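Local coordinates for putative type VI secretion protein (Escherichia coli, PDB 6SKI) that probably hydrolyses phospholipids as a toxic effector carried by the VgrG spike of the type VI secretion system, at residues E478-I481 / I482-T486. Sequence-based numbering, arbitrary orientation.
Sequences ELYI and IGKYT
Lys484 reaches back one turn along helix 476-483 to meet Tyr480. Its chain runs nearly extended and bends at the last torsion (chi4 40°). This brings NZ to 3.3 Å from CE2 of Tyr480, at an oblique approach to the ring. Tyr480 CG lies anti to the backbone N (chi1 -179°), which turns the ring outward from the helix, with its CE2 edge on the side of Lys484. On its way the lysine chain passes the Ile481 carbonyl, with CG 3.3 Å from Ile481 O. The same oxygen lies in the plane of the Tyr485 ring, at its edge, 3.1 Å from CD1. Leu479 CD2 and Ile482 CD1 make a looser apolar contact at 4.2 Å.

The backbone beneath is helical. Ile482 N donates to Glu478 O at 2.9 Å with a fairly straight bond (152°). Gly483 N reaches Leu479 O at 2.8 Å, from above the carbonyl plane. Lys484 N is then shared weakly between Tyr480 O and Ile481 O.

Other parts of the chain meet these side chains. Glu478 forms a salt bridge with Lys457 of helix 452-466, whose Leu454 packs on Ile481 and Ile482. Tyr485 OH is hydrogen-bonded to Glu450, and the Tyr480 ring meets His374. The i to i+4 bonds give way to the weak i+4 and i+3 bonds of Lys484 N. A tighter i+3 bond from Tyr485 N to Ile482 O follows, as where an alpha-helix runs out into a loop.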
# COMPACT_ATOMS: atom_id res chain seq x y z
N GLU A 478 -5.64 -28.66 4.93
CA GLU A 478 -6.12 -27.30 4.80
C GLU A 478 -5.10 -26.43 4.08
O GLU A 478 -5.48 -25.57 3.27
CB GLU A 478 -6.43 -26.73 6.18
CG GLU A 478 -7.61 -27.40 6.85
CD GLU A 478 -7.85 -26.87 8.25
OE1 GLU A 478 -6.89 -26.37 8.86
OE2 GLU A 478 -9.00 -26.97 8.73
N LEU A 479 -3.81 -26.66 4.32
CA LEU A 479 -2.78 -25.89 3.64
C LEU A 479 -2.68 -26.26 2.17
O LEU A 479 -2.31 -25.41 1.36
CB LEU A 479 -1.43 -26.11 4.32
CG LEU A 479 -1.17 -25.24 5.55
CD1 LEU A 479 0.25 -25.41 6.02
CD2 LEU A 479 -1.47 -23.79 5.23
N TYR A 480 -3.06 -27.48 1.80
CA TYR A 480 -3.14 -27.87 0.39
C TYR A 480 -4.31 -27.16 -0.29
O TYR A 480 -4.15 -26.56 -1.37
CB TYR A 480 -3.30 -29.39 0.32
CG TYR A 480 -3.38 -29.99 -1.05
CD1 TYR A 480 -2.24 -30.24 -1.79
CD2 TYR A 480 -4.60 -30.33 -1.61
CE1 TYR A 480 -2.31 -30.80 -3.04
CE2 TYR A 480 -4.68 -30.89 -2.87
CZ TYR A 480 -3.53 -31.13 -3.58
OH TYR A 480 -3.60 -31.68 -4.83
N ILE A 481 -5.48 -27.21 0.34
CA ILE A 481 -6.64 -26.51 -0.20
C ILE A 481 -6.35 -25.02 -0.34
O ILE A 481 -6.78 -24.38 -1.30
CB ILE A 481 -7.88 -26.76 0.69
CG1 ILE A 481 -8.16 -28.26 0.77
CG2 ILE A 481 -9.08 -26.03 0.14
CD1 ILE A 481 -9.05 -28.64 1.93
N ILE A 482 -5.59 -24.46 0.60
CA ILE A 482 -5.19 -23.06 0.47
C ILE A 482 -4.14 -22.91 -0.62
O ILE A 482 -4.08 -21.88 -1.29
CB ILE A 482 -4.69 -22.52 1.82
CG1 ILE A 482 -5.82 -22.51 2.85
CG2 ILE A 482 -4.14 -21.12 1.67
CD1 ILE A 482 -5.33 -22.41 4.27
N GLY A 483 -3.32 -23.94 -0.83
CA GLY A 483 -2.34 -23.92 -1.89
C GLY A 483 -2.96 -23.85 -3.27
O GLY A 483 -2.29 -23.44 -4.22
N LYS A 484 -4.23 -24.24 -3.39
CA LYS A 484 -4.93 -23.95 -4.64
C LYS A 484 -5.00 -22.45 -4.91
O LYS A 484 -5.07 -22.04 -6.07
CB LYS A 484 -6.34 -24.52 -4.64
CG LYS A 484 -6.47 -25.96 -4.20
CD LYS A 484 -7.91 -26.43 -4.29
CE LYS A 484 -8.00 -27.94 -4.42
NZ LYS A 484 -7.00 -28.64 -3.56
N TYR A 485 -5.00 -21.63 -3.87
CA TYR A 485 -5.33 -20.22 -3.98
C TYR A 485 -4.14 -19.29 -3.77
O TYR A 485 -4.29 -18.08 -3.97
CB TYR A 485 -6.43 -19.86 -2.98
CG TYR A 485 -7.72 -20.62 -3.20
CD1 TYR A 485 -7.88 -21.90 -2.72
CD2 TYR A 485 -8.77 -20.04 -3.89
CE1 TYR A 485 -9.05 -22.60 -2.92
CE2 TYR A 485 -9.94 -20.73 -4.10
CZ TYR A 485 -10.08 -22.00 -3.61
OH TYR A 485 -11.25 -22.69 -3.81
N THR A 486 -2.98 -19.80 -3.37
CA THR A 486 -1.80 -18.97 -3.21
C THR A 486 -0.98 -18.98 -4.49
O THR A 486 -0.76 -20.04 -5.09
CB THR A 486 -0.95 -19.43 -2.02
OG1 THR A 486 0.34 -18.81 -2.09
CG2 THR A 486 -0.79 -20.91 -2.02